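Local structure of probable n-acetylneuraminic acid outer membrane channel protein NANC (2WJR) at residues A[116-130]-A[146-158]. The protein forms a monomeric, weakly anion-selective outer-membrane channel that admits the sialic acid N-acetylneuraminic acid into Escherichia coli. The protein carries 1 engineered substitution. Sequence-based numbering, arbitrary orientation.
With PO4 (phosphate ion), chain D.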
loop_
_atom_site.group_PDB
_atom_site.type_symbol
_atom_site.label_atom_id
_atom_site.label_comp_id
_atom_site.label_asym_id
_atom_site.label_seq_id
_atom_site.Cartn_x
_atom_site.Cartn_y
_atom_site.Cartn_z
ATOM N N ASP A 116 24.237 -5.984 -0.471
ATOM C CA ASP A 116 24.103 -4.557 -0.752
ATOM C C ASP A 116 24.908 -4.099 -1.962
ATOM O O ASP A 116 25.544 -4.905 -2.652
ATOM C CB ASP A 116 24.359 -3.715 0.516
ATOM C CG ASP A 116 25.828 -3.534 0.868
ATOM O OD1 ASP A 116 26.754 -3.860 0.064
ATOM O OD2 ASP A 116 26.042 -3.030 1.992
ATOM N N LEU A 117 24.843 -2.805 -2.250
ATOM C CA LEU A 117 25.444 -2.270 -3.473
ATOM C C LEU A 117 26.974 -2.446 -3.496
ATOM O O LEU A 117 27.549 -2.473 -4.569
ATOM C CB LEU A 117 25.111 -0.796 -3.633
ATOM C CG LEU A 117 23.679 -0.478 -4.025
ATOM C CD1 LEU A 117 23.419 1.024 -3.831
ATOM C CD2 LEU A 117 23.455 -0.870 -5.440
ATOM N N SER A 118 27.574 -2.548 -2.312
ATOM C CA SER A 118 29.025 -2.709 -2.193
ATOM C C SER A 118 29.438 -4.184 -2.194
ATOM O O SER A 118 30.633 -4.498 -2.123
ATOM C CB SER A 118 29.523 -2.015 -0.931
ATOM O OG SER A 118 29.220 -0.627 -0.977
ATOM N N GLY A 119 28.455 -5.077 -2.299
ATOM C CA GLY A 119 28.684 -6.521 -2.274
ATOM C C GLY A 119 28.722 -7.134 -0.885
ATOM O O GLY A 119 28.960 -8.339 -0.733
ATOM N N ASP A 120 28.470 -6.326 0.139
ATOM C CA ASP A 120 28.442 -6.829 1.506
ATOM C C ASP A 120 27.034 -7.252 1.906
ATOM O O ASP A 120 26.028 -6.761 1.381
ATOM C CB ASP A 120 28.956 -5.780 2.484
ATOM C CG ASP A 120 30.421 -5.463 2.275
ATOM O OD1 ASP A 120 31.201 -6.396 1.996
ATOM O OD2 ASP A 120 30.793 -4.279 2.391
ATOM N N MET A 121 26.971 -8.161 2.854
ATOM C CA MET A 121 25.699 -8.630 3.351
ATOM C C MET A 121 25.192 -7.666 4.424
ATOM O O MET A 121 25.891 -7.350 5.385
ATOM C CB MET A 121 25.859 -10.056 3.870
ATOM C CG MET A 121 26.235 -11.030 2.747
ATOM S SD MET A 121 24.933 -11.194 1.515
ATOM C CE MET A 121 23.605 -11.477 2.697
ATOM N N SER A 122 23.985 -7.161 4.227
ATOM C CA SER A 122 23.433 -6.175 5.145
ATOM C C SER A 122 21.926 -6.395 5.199
ATOM O O SER A 122 21.444 -7.455 4.806
ATOM C CB SER A 122 23.809 -4.769 4.677
ATOM O OG SER A 122 23.279 -3.760 5.528
ATOM N N ARG A 123 21.190 -5.386 5.652
ATOM C CA ARG A 123 19.744 -5.484 5.793
ATOM C C ARG A 123 19.089 -4.290 5.099
ATOM O O ARG A 123 19.394 -3.140 5.402
ATOM C CB ARG A 123 19.411 -5.490 7.277
ATOM C CG ARG A 123 18.376 -6.459 7.685
ATOM C CD ARG A 123 18.131 -6.379 9.181
ATOM N NE ARG A 123 19.031 -7.241 9.937
ATOM C CZ ARG A 123 18.911 -8.564 10.042
ATOM N NH1 ARG A 123 17.931 -9.211 9.432
ATOM N NH2 ARG A 123 19.793 -9.242 10.758
ATOM N N ASP A 124 18.181 -4.585 4.190
ATOM C CA ASP A 124 17.594 -3.582 3.343
ATOM C C ASP A 124 16.327 -3.072 4.040
ATOM O O ASP A 124 15.211 -3.367 3.637
ATOM C CB ASP A 124 17.286 -4.124 1.959
ATOM C CG ASP A 124 16.542 -3.133 1.101
ATOM O OD1 ASP A 124 16.850 -1.925 1.173
ATOM O OD2 ASP A 124 15.640 -3.561 0.365
ATOM N N ASN A 125 16.560 -2.268 5.053
ATOM C CA ASN A 125 15.479 -1.696 5.854
ATOM C C ASN A 125 15.058 -0.373 5.237
ATOM O O ASN A 125 15.858 0.321 4.574
ATOM C CB ASN A 125 15.925 -1.495 7.280
ATOM C CG ASN A 125 16.430 -2.760 7.914
ATOM O OD1 ASN A 125 15.917 -3.861 7.639
ATOM N ND2 ASN A 125 17.452 -2.625 8.776
ATOM N N VAL A 126 13.789 -0.018 5.439
ATOM C CA VAL A 126 13.209 1.086 4.732
ATOM C C VAL A 126 12.368 1.991 5.646
ATOM O O VAL A 126 11.633 1.506 6.507
ATOM C CB VAL A 126 12.328 0.576 3.594
ATOM C CG1 VAL A 126 11.470 1.733 3.043
ATOM C CG2 VAL A 126 13.182 -0.066 2.480
ATOM N N HIS A 127 12.505 3.297 5.451
ATOM C CA HIS A 127 11.655 4.299 6.110
ATOM C C HIS A 127 10.575 4.674 5.142
ATOM O O HIS A 127 10.879 5.117 4.040
ATOM C CB HIS A 127 12.442 5.560 6.423
ATOM C CG HIS A 127 13.545 5.373 7.411
ATOM N ND1 HIS A 127 13.320 5.140 8.750
ATOM C CD2 HIS A 127 14.893 5.417 7.259
ATOM C CE1 HIS A 127 14.474 5.019 9.377
ATOM N NE2 HIS A 127 15.446 5.189 8.496
ATOM N N ARG A 128 9.306 4.519 5.528
ATOM C CA ARG A 128 8.206 4.744 4.606
ATOM C C ARG A 128 7.117 5.671 5.196
ATOM O O ARG A 128 6.660 5.481 6.326
ATOM C CB ARG A 128 7.584 3.418 4.160
ATOM C CG ARG A 128 6.361 3.612 3.290
ATOM C CD ARG A 128 5.745 2.324 2.853
ATOM N NE ARG A 128 4.493 2.579 2.123
ATOM C CZ ARG A 128 4.060 1.929 1.041
ATOM N NH1 ARG A 128 4.768 0.942 0.488
ATOM N NH2 ARG A 128 2.905 2.299 0.496
ATOM N N TRP A 129 6.742 6.670 4.398
ATOM C CA TRP A 129 5.678 7.606 4.737
ATOM C C TRP A 129 4.548 7.461 3.720
ATOM O O TRP A 129 4.789 7.375 2.501
ATOM C CB TRP A 129 6.205 9.039 4.682
ATOM C CG TRP A 129 7.066 9.427 5.815
ATOM C CD1 TRP A 129 8.438 9.368 5.893
ATOM C CD2 TRP A 129 6.610 9.953 7.066
ATOM N NE1 TRP A 129 8.848 9.818 7.135
ATOM C CE2 TRP A 129 7.741 10.184 7.863
ATOM C CE3 TRP A 129 5.340 10.238 7.591
ATOM C CZ2 TRP A 129 7.640 10.702 9.164
ATOM C CZ3 TRP A 129 5.242 10.747 8.876
ATOM C CH2 TRP A 129 6.388 10.984 9.643
ATOM N N ASP A 130 3.306 7.451 4.215
ATOM C CA ASP A 130 2.143 7.517 3.361
ATOM C C ASP A 130 1.237 8.651 3.837
ATOM O O ASP A 130 1.044 8.827 5.033
ATOM C CB ASP A 130 1.366 6.200 3.391
ATOM C CG ASP A 130 2.108 5.058 2.714
ATOM O OD1 ASP A 130 1.946 4.872 1.487
ATOM O OD2 ASP A 130 2.802 4.315 3.443
ATOM N N GLN A 146 -3.539 8.349 -2.278
ATOM C CA GLN A 146 -2.508 7.949 -1.355
ATOM C C GLN A 146 -1.159 8.325 -1.963
ATOM O O GLN A 146 -0.843 7.918 -3.069
ATOM C CB GLN A 146 -2.575 6.439 -1.115
ATOM C CG GLN A 146 -1.562 5.945 -0.088
ATOM C CD GLN A 146 -1.640 4.446 0.158
ATOM O OE1 GLN A 146 -2.622 3.790 -0.204
ATOM N NE2 GLN A 146 -0.617 3.901 0.773
ATOM N N THR A 147 -0.382 9.102 -1.233
ATOM C CA THR A 147 0.954 9.484 -1.665
ATOM C C THR A 147 1.989 8.817 -0.751
ATOM O O THR A 147 1.776 8.637 0.453
ATOM C CB THR A 147 1.081 11.063 -1.788
ATOM O OG1 THR A 147 2.296 11.402 -2.479
ATOM C CG2 THR A 147 1.036 11.742 -0.436
ATOM N N THR A 148 3.112 8.389 -1.333
ATOM C CA THR A 148 4.060 7.583 -0.607
ATOM C C THR A 148 5.487 8.025 -0.926
ATOM O O THR A 148 5.795 8.337 -2.068
ATOM C CB THR A 148 3.935 6.107 -0.993
ATOM O OG1 THR A 148 2.575 5.679 -0.838
ATOM C CG2 THR A 148 4.890 5.233 -0.180
ATOM N N LEU A 149 6.301 8.083 0.106
ATOM C CA LEU A 149 7.753 8.367 -0.014
ATOM C C LEU A 149 8.468 7.304 0.812
ATOM O O LEU A 149 8.179 7.129 2.010
ATOM C CB LEU A 149 8.070 9.764 0.503
ATOM C CG LEU A 149 9.553 10.138 0.656
ATOM C CD1 LEU A 149 10.233 10.013 -0.694
ATOM C CD2 LEU A 149 9.706 11.580 1.235
ATOM N N TYR A 150 9.367 6.541 0.198
ATOM C CA TYR A 150 10.205 5.669 0.999
ATOM C C TYR A 150 11.666 5.808 0.619
ATOM O O TYR A 150 11.990 6.122 -0.522
ATOM C CB TYR A 150 9.764 4.209 0.949
ATOM C CG TYR A 150 9.237 3.700 -0.354
ATOM C CD1 TYR A 150 10.071 3.563 -1.458
ATOM C CD2 TYR A 150 7.925 3.298 -0.480
ATOM C CE1 TYR A 150 9.610 3.043 -2.649
ATOM C CE2 TYR A 150 7.446 2.785 -1.665
ATOM C CZ TYR A 150 8.296 2.661 -2.765
ATOM O OH TYR A 150 7.826 2.164 -3.969
ATOM N N SER A 151 12.508 5.582 1.606
ATOM C CA SER A 151 13.959 5.731 1.454
ATOM C C SER A 151 14.682 4.611 2.158
ATOM O O SER A 151 14.189 4.037 3.127
ATOM C CB SER A 151 14.412 7.074 2.038
ATOM O OG SER A 151 14.181 7.097 3.424
ATOM N N LYS A 152 15.873 4.298 1.659
ATOM C CA LYS A 152 16.685 3.231 2.193
ATOM C C LYS A 152 17.463 3.671 3.395
ATOM O O LYS A 152 18.057 4.758 3.408
ATOM C CB LYS A 152 17.687 2.742 1.127
ATOM C CG LYS A 152 17.068 2.318 -0.171
ATOM C CD LYS A 152 16.208 1.102 0.006
ATOM C CE LYS A 152 15.963 0.344 -1.273
ATOM N NZ LYS A 152 15.219 -0.892 -1.021
ATOM N N GLN A 153 17.498 2.818 4.410
ATOM C CA GLN A 153 18.324 3.089 5.565
ATOM C C GLN A 153 19.806 2.750 5.255
ATOM O O GLN A 153 20.717 3.445 5.702
ATOM C CB GLN A 153 17.831 2.282 6.760
ATOM C CG GLN A 153 18.666 2.393 8.009
ATOM C CD GLN A 153 17.996 1.731 9.200
ATOM O OE1 GLN A 153 17.585 0.563 9.134
ATOM N NE2 GLN A 153 17.866 2.477 10.291
ATOM N N ASN A 154 20.017 1.679 4.502
ATOM C CA ASN A 154 21.368 1.122 4.283
ATOM C C ASN A 154 21.782 1.237 2.816
ATOM O O ASN A 154 21.129 1.935 2.041
ATOM C CB ASN A 154 21.400 -0.318 4.797
ATOM C CG ASN A 154 21.317 -0.394 6.296
ATOM O OD1 ASN A 154 21.912 0.425 6.990
ATOM N ND2 ASN A 154 20.573 -1.378 6.818
ATOM N N ASP A 155 22.857 0.556 2.408
ATOM C CA ASP A 155 23.445 0.803 1.085
ATOM C C ASP A 155 22.771 -0.004 -0.014
ATOM O O ASP A 155 23.363 -0.908 -0.594
ATOM C CB ASP A 155 24.965 0.524 1.135
ATOM C CG ASP A 155 25.670 0.874 -0.154
ATOM O OD1 ASP A 155 25.114 1.668 -0.955
ATOM O OD2 ASP A 155 26.803 0.345 -0.360
ATOM N N TYR A 156 21.517 0.342 -0.288
ATOM C CA TYR A 156 20.712 -0.281 -1.317
ATOM C C TYR A 156 20.061 0.773 -2.172
ATOM O O TYR A 156 20.087 1.952 -1.838
ATOM C CB TYR A 156 19.619 -1.135 -0.686
ATOM C CG TYR A 156 20.130 -2.282 0.136
ATOM C CD1 TYR A 156 20.381 -3.519 -0.446
ATOM C CD2 TYR A 156 20.335 -2.144 1.484
ATOM C CE1 TYR A 156 20.854 -4.581 0.309
ATOM C CE2 TYR A 156 20.780 -3.187 2.243
ATOM C CZ TYR A 156 21.049 -4.410 1.640
ATOM O OH TYR A 156 21.475 -5.440 2.419
ATOM N N ARG A 157 19.455 0.351 -3.269
ATOM C CA ARG A 157 18.767 1.287 -4.127
ATOM C C ARG A 157 17.476 0.704 -4.659
ATOM O O ARG A 157 17.316 -0.505 -4.719
ATOM C CB ARG A 157 19.670 1.727 -5.291
ATOM C CG ARG A 157 19.956 0.631 -6.292
ATOM C CD ARG A 157 20.820 1.165 -7.451
ATOM N NE ARG A 157 21.053 0.180 -8.499
ATOM C CZ ARG A 157 20.181 -0.171 -9.444
ATOM N NH1 ARG A 157 20.536 -1.067 -10.366
ATOM N NH2 ARG A 157 18.961 0.355 -9.489
ATOM N N TYR A 158 16.571 1.593 -5.055
ATOM C CA TYR A 158 15.393 1.221 -5.811
ATOM C C TYR A 158 15.747 1.131 -7.291
ATOM O O TYR A 158 16.841 1.546 -7.730
ATOM C CB TYR A 158 14.263 2.249 -5.562
ATOM C CG TYR A 158 13.796 2.197 -4.127
ATOM C CD1 TYR A 158 14.180 3.170 -3.205
ATOM C CD2 TYR A 158 13.038 1.128 -3.664
ATOM C CE1 TYR A 158 13.789 3.108 -1.878
ATOM C CE2 TYR A 158 12.638 1.052 -2.323
ATOM C CZ TYR A 158 13.022 2.040 -1.430
ATOM O OH TYR A 158 12.631 2.020 -0.087
HETATM P P PO4 D . 22.782 -5.926 9.654
HETATM O O1 PO4 D . 23.810 -5.918 10.761
HETATM O O2 PO4 D . 21.423 -6.055 10.308
HETATM O O3 PO4 D . 22.853 -4.624 8.871
HETATM O O4 PO4 D . 23.062 -7.094 8.729
HETATM O O HOH W 1 24.253 -1.625 3.723
HETATM O O HOH W 2 28.076 -0.364 1.757
HETATM O O HOH W 3 18.009 -0.165 3.070
HETATM O O HOH W 4 18.063 5.508 9.372
#
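Strands 126-130 and 146-152 run antiparallel at 168°, their axes 4.7 Å apart; H127-S151 and W129-L149 are the hydrogen-bonded pairs, and Q153 N to N125 O continues the pairing into the loop. On the face bearing V126, R128 and D130, D130 OD1 accepts three bonds: T148 OG1 on the anti side but tilted out of the carboxylate plane, Q146 NE2 from above that plane (2.8 Å), and R128 NH2 through the syn lone pair. R128 NE takes OD2, also syn, giving a side-on two-nitrogen salt bridge that fixes the carboxylate's rotation; R104 is a further partner of OD2. The extended R128 chain (CG anti to N, chi1 175°) carries its guanidinium until one face rests on T148 CG2.

This hairpin belongs to the antiparallel beta-barrel of the KdgM porin family. W129 and L149 lie on the opposite face from R128, the face on which T147 touches an n-octane, consistent with a lipid-facing exterior; R128 and D130 would then face the channel.

Beyond the strands, the extracellular loops pack together around the ring of Y156. It is sandwiched by two CH-pi contacts, D124 CB 3.5 Å from the centroid and only 8° off the normal, D116 CB over the opposite face, nearer the rim. K152 bends at chi2 to bring NZ 2.9 Å from D124 OD1, on the syn side, while K110 binds D124 OD2. N154 ND2 reaches R123 O in both the amide and carbonyl planes, though 2.5 Å is unusually short and the exact length doubtful. Farther out, L117 N donates to D155 O at 2.9 Å.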